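Long-range contact in BtrN (Bacillus circulans, PDB 4M7S), which catalyses the S-adenosylmethionine-dependent radical oxidation of 2-deoxy-scyllo-inosamine to amino-dideoxy-scyllo-inosose in butirosin biosynthesis, using two [4Fe-4S] clusters: residues A[2-14]-A[171-183]. Residues are numbered along the deposited sequence; the frame is centred on the assembly and turned at random.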
loop_
_atom_site.group_PDB
_atom_site.type_symbol
_atom_site.label_atom_id
_atom_site.label_comp_id
_atom_site.label_asym_id
_atom_site.label_seq_id
_atom_site.Cartn_x
_atom_site.Cartn_y
_atom_site.Cartn_z
ATOM N N ASP A 2 13.749 14.118 0.128
ATOM C CA ASP A 2 13.085 14.991 -0.835
ATOM C C ASP A 2 12.181 14.220 -1.808
ATOM O O ASP A 2 11.098 14.687 -2.155
ATOM C CB ASP A 2 14.111 15.829 -1.602
ATOM C CG ASP A 2 13.789 17.318 -1.576
ATOM O OD1 ASP A 2 13.165 17.781 -0.595
ATOM O OD2 ASP A 2 14.165 18.025 -2.537
ATOM N N LYS A 3 12.629 13.047 -2.241
ATOM C CA LYS A 3 11.921 12.286 -3.270
ATOM C C LYS A 3 10.519 11.852 -2.817
ATOM O O LYS A 3 10.353 11.284 -1.733
ATOM C CB LYS A 3 12.763 11.073 -3.674
ATOM C CG LYS A 3 12.032 10.027 -4.490
ATOM C CD LYS A 3 12.809 8.716 -4.516
ATOM C CE LYS A 3 11.931 7.560 -4.985
ATOM N NZ LYS A 3 10.763 7.320 -4.080
ATOM N N LEU A 4 9.511 12.121 -3.645
ATOM C CA LEU A 4 8.146 11.692 -3.345
ATOM C C LEU A 4 8.077 10.168 -3.346
ATOM O O LEU A 4 8.903 9.505 -3.978
ATOM C CB LEU A 4 7.170 12.250 -4.382
ATOM C CG LEU A 4 5.672 12.208 -4.053
ATOM C CD1 LEU A 4 5.337 13.224 -2.961
ATOM C CD2 LEU A 4 4.814 12.449 -5.297
ATOM N N PHE A 5 7.095 9.612 -2.640
ATOM C CA PHE A 5 6.866 8.171 -2.668
ATOM C C PHE A 5 6.633 7.706 -4.105
ATOM O O PHE A 5 6.111 8.455 -4.929
ATOM C CB PHE A 5 5.677 7.789 -1.779
ATOM C CG PHE A 5 4.492 8.706 -1.924
ATOM C CD1 PHE A 5 3.546 8.493 -2.919
ATOM C CD2 PHE A 5 4.322 9.777 -1.058
ATOM C CE1 PHE A 5 2.461 9.346 -3.057
ATOM C CE2 PHE A 5 3.240 10.628 -1.182
ATOM C CZ PHE A 5 2.308 10.415 -2.187
ATOM N N SER A 6 7.037 6.478 -4.407
ATOM C CA SER A 6 6.877 5.948 -5.750
ATOM C C SER A 6 5.686 4.993 -5.792
ATOM O O SER A 6 5.174 4.672 -6.863
ATOM C CB SER A 6 8.156 5.242 -6.206
ATOM O OG SER A 6 8.372 4.070 -5.445
HETATM N N MSE A 7 5.248 4.550 -4.614
HETATM C CA MSE A 7 4.087 3.669 -4.481
HETATM C C MSE A 7 3.225 4.173 -3.334
HETATM O O MSE A 7 3.741 4.557 -2.273
HETATM C CB MSE A 7 4.516 2.214 -4.231
HETATM C CG MSE A 7 3.410 1.314 -3.623
HETATM SE SE MSE A 7 1.918 0.814 -4.828
HETATM C CE MSE A 7 2.792 -0.670 -5.762
ATOM N N ILE A 8 1.917 4.219 -3.553
ATOM C CA ILE A 8 1.000 4.514 -2.464
ATOM C C ILE A 8 -0.037 3.402 -2.367
ATOM O O ILE A 8 -0.633 3.014 -3.378
ATOM C CB ILE A 8 0.328 5.898 -2.608
ATOM C CG1 ILE A 8 -0.672 6.121 -1.471
ATOM C CG2 ILE A 8 -0.368 6.048 -3.966
ATOM C CD1 ILE A 8 -1.045 7.569 -1.286
ATOM N N GLU A 9 -0.232 2.883 -1.153
ATOM C CA GLU A 9 -1.179 1.800 -0.911
ATOM C C GLU A 9 -2.379 2.368 -0.192
ATOM O O GLU A 9 -2.231 2.954 0.881
ATOM C CB GLU A 9 -0.559 0.722 -0.016
ATOM C CG GLU A 9 0.070 -0.438 -0.740
ATOM C CD GLU A 9 0.595 -1.487 0.219
ATOM O OE1 GLU A 9 -0.102 -1.777 1.210
ATOM O OE2 GLU A 9 1.706 -2.006 -0.010
ATOM N N VAL A 10 -3.564 2.191 -0.775
ATOM C CA VAL A 10 -4.781 2.777 -0.224
ATOM C C VAL A 10 -5.740 1.693 0.277
ATOM O O VAL A 10 -6.207 0.854 -0.503
ATOM C CB VAL A 10 -5.478 3.650 -1.265
ATOM C CG1 VAL A 10 -6.630 4.422 -0.637
ATOM C CG2 VAL A 10 -4.478 4.634 -1.880
ATOM N N GLU A 11 -6.034 1.710 1.572
ATOM C CA GLU A 11 -6.992 0.769 2.144
ATOM C C GLU A 11 -8.427 1.197 1.816
ATOM O O GLU A 11 -9.139 1.728 2.678
ATOM C CB GLU A 11 -6.799 0.680 3.662
ATOM C CG GLU A 11 -7.439 -0.537 4.315
ATOM C CD GLU A 11 -7.216 -0.577 5.820
ATOM O OE1 GLU A 11 -7.071 0.509 6.441
ATOM O OE2 GLU A 11 -7.179 -1.699 6.373
ATOM N N VAL A 12 -8.860 0.970 0.577
ATOM C CA VAL A 12 -10.228 1.353 0.184
ATOM C C VAL A 12 -11.288 0.512 0.910
ATOM O O VAL A 12 -12.457 0.885 0.979
ATOM C CB VAL A 12 -10.429 1.324 -1.348
ATOM C CG1 VAL A 12 -9.391 2.217 -2.026
ATOM C CG2 VAL A 12 -10.335 -0.111 -1.886
ATOM N N ASN A 13 -10.878 -0.630 1.452
ATOM C CA ASN A 13 -11.731 -1.350 2.387
ATOM C C ASN A 13 -10.883 -2.231 3.284
ATOM O O ASN A 13 -9.833 -2.717 2.868
ATOM C CB ASN A 13 -12.792 -2.171 1.657
ATOM C CG ASN A 13 -12.225 -3.401 1.009
ATOM O OD1 ASN A 13 -11.460 -3.302 0.049
ATOM N ND2 ASN A 13 -12.596 -4.578 1.524
ATOM N N SER A 14 -11.339 -2.450 4.511
ATOM C CA SER A 14 -10.486 -3.084 5.521
ATOM C C SER A 14 -10.765 -4.575 5.716
ATOM O O SER A 14 -9.967 -5.281 6.326
ATOM C CB SER A 14 -10.657 -2.367 6.852
ATOM O OG SER A 14 -12.001 -2.470 7.284
ATOM N N VAL A 171 11.863 1.211 2.475
ATOM C CA VAL A 171 10.394 1.287 2.346
ATOM C C VAL A 171 9.830 2.672 2.706
ATOM O O VAL A 171 9.051 3.238 1.929
ATOM C CB VAL A 171 9.656 0.168 3.126
ATOM C CG1 VAL A 171 8.126 0.291 2.953
ATOM C CG2 VAL A 171 10.139 -1.215 2.669
ATOM N N PRO A 172 10.231 3.243 3.863
ATOM C CA PRO A 172 9.685 4.576 4.169
ATOM C C PRO A 172 10.163 5.675 3.209
ATOM O O PRO A 172 9.637 6.784 3.286
ATOM C CB PRO A 172 10.221 4.873 5.577
ATOM C CG PRO A 172 10.618 3.538 6.140
ATOM C CD PRO A 172 11.070 2.728 4.963
ATOM N N SER A 173 11.132 5.382 2.345
ATOM C CA SER A 173 11.571 6.343 1.334
ATOM C C SER A 173 10.770 6.241 0.028
ATOM O O SER A 173 10.863 7.127 -0.837
ATOM C CB SER A 173 13.054 6.153 1.025
ATOM O OG SER A 173 13.831 6.266 2.198
ATOM N N ASN A 174 10.016 5.153 -0.122
ATOM C CA ASN A 174 9.338 4.853 -1.389
ATOM C C ASN A 174 7.830 4.652 -1.291
ATOM O O ASN A 174 7.118 4.715 -2.294
ATOM C CB ASN A 174 9.939 3.591 -2.018
ATOM C CG ASN A 174 11.344 3.806 -2.515
ATOM O OD1 ASN A 174 11.592 4.705 -3.313
ATOM N ND2 ASN A 174 12.278 2.995 -2.030
ATOM N N LEU A 175 7.349 4.395 -0.086
ATOM C CA LEU A 175 5.990 3.896 0.083
ATOM C C LEU A 175 5.250 4.708 1.125
ATOM O O LEU A 175 5.773 4.965 2.216
ATOM C CB LEU A 175 6.054 2.424 0.517
ATOM C CG LEU A 175 4.833 1.500 0.617
ATOM C CD1 LEU A 175 4.474 1.232 2.067
ATOM C CD2 LEU A 175 3.634 2.030 -0.161
ATOM N N ALA A 176 4.038 5.133 0.773
ATOM C CA ALA A 176 3.090 5.650 1.748
ATOM C C ALA A 176 1.892 4.702 1.799
ATOM O O ALA A 176 1.433 4.219 0.758
ATOM C CB ALA A 176 2.634 7.062 1.366
ATOM N N VAL A 177 1.379 4.449 3.002
ATOM C CA VAL A 177 0.144 3.698 3.156
ATOM C C VAL A 177 -0.925 4.632 3.686
ATOM O O VAL A 177 -0.661 5.404 4.599
ATOM C CB VAL A 177 0.305 2.530 4.157
ATOM C CG1 VAL A 177 -1.031 1.805 4.362
ATOM C CG2 VAL A 177 1.345 1.552 3.665
ATOM N N VAL A 178 -2.128 4.563 3.114
ATOM C CA VAL A 178 -3.277 5.315 3.618
ATOM C C VAL A 178 -4.361 4.316 4.060
ATOM O O VAL A 178 -4.826 3.511 3.255
ATOM C CB VAL A 178 -3.846 6.237 2.521
ATOM C CG1 VAL A 178 -5.104 6.969 3.012
ATOM C CG2 VAL A 178 -2.789 7.216 2.035
ATOM N N THR A 179 -4.744 4.357 5.337
ATOM C CA THR A 179 -5.699 3.413 5.897
ATOM C C THR A 179 -7.118 3.864 5.595
ATOM O O THR A 179 -7.312 4.959 5.042
ATOM C CB THR A 179 -5.544 3.287 7.421
ATOM O OG1 THR A 179 -5.977 4.504 8.046
ATOM C CG2 THR A 179 -4.077 2.988 7.794
ATOM N N VAL A 180 -8.102 3.040 5.970
ATOM C CA VAL A 180 -9.501 3.335 5.632
ATOM C C VAL A 180 -9.942 4.667 6.183
ATOM O O VAL A 180 -10.821 5.308 5.616
ATOM C CB VAL A 180 -10.527 2.320 6.197
ATOM C CG1 VAL A 180 -11.160 1.510 5.081
ATOM C CG2 VAL A 180 -9.941 1.461 7.306
ATOM N N LEU A 181 -9.356 5.053 7.315
ATOM C CA LEU A 181 -9.757 6.274 7.999
ATOM C C LEU A 181 -8.811 7.437 7.690
ATOM O O LEU A 181 -8.921 8.511 8.284
ATOM C CB LEU A 181 -9.879 6.035 9.507
ATOM C CG LEU A 181 -10.943 5.014 9.922
ATOM C CD1 LEU A 181 -10.952 4.822 11.428
ATOM C CD2 LEU A 181 -12.326 5.441 9.427
ATOM N N GLY A 182 -7.894 7.223 6.751
ATOM C CA GLY A 182 -7.048 8.301 6.248
ATOM C C GLY A 182 -5.650 8.405 6.846
ATOM O O GLY A 182 -4.846 9.244 6.431
ATOM N N ASN A 183 -5.348 7.567 7.828
ATOM C CA ASN A 183 -4.034 7.623 8.467
ATOM C C ASN A 183 -2.933 7.239 7.503
ATOM O O ASN A 183 -3.086 6.313 6.700
ATOM C CB ASN A 183 -3.984 6.709 9.687
ATOM C CG ASN A 183 -4.829 7.221 10.824
ATOM O OD1 ASN A 183 -5.084 8.423 10.928
ATOM N ND2 ASN A 183 -5.244 6.319 11.704
HETATM O O HOH W 1 11.995 9.686 -0.303
#
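Met7 to Val10 pair in register with Leu175 to Val178 as parallel strands whose axes approach to 4.7 Å, joined by backbone hydrogen bonds that alternate from Ala176 N to Met7 O through to Glu11 N to Val178 O. Where the pairing begins, Asn174 O accepts from two successive amides, Ser6 N (2.8 Å) and Met7 N (3.0 Å). At the far end a side chain takes over: Glu11, its CG anti to the backbone N (chi1 -163°) and its chain extended, reaches the Val180 amide, OE1 accepting from Val180 N at 2.8 Å on its anti side.

Lys3 bends at its last torsion (chi4 -62°), bringing NZ 2.8 Å from Asn174 OD1 while NZ also donates to Leu4 O; Asn174 ND2 is hydrogen-bonded to Gln241 OE1. A water bridges Lys3 O and Ser173 O.

Among apolar contacts, Ala176 CB sits over one face of the Phe5 ring, offset toward its rim, opposite Leu4 CG. Ile8 CD1 meets Val178 CG2 at 3.8 Å, and Met7 CG lies alongside Leu175 CD2.

The pairing extends the parallel strands of the radical SAM fold, within one mixed sheet, into the iron-sulfur cluster-binding region: strand 56-58 flanks 7-10, antiparallel strand 183-185 follows 175-178, and helices 38-50 and 205-209 cover the Ile8-Val178 face.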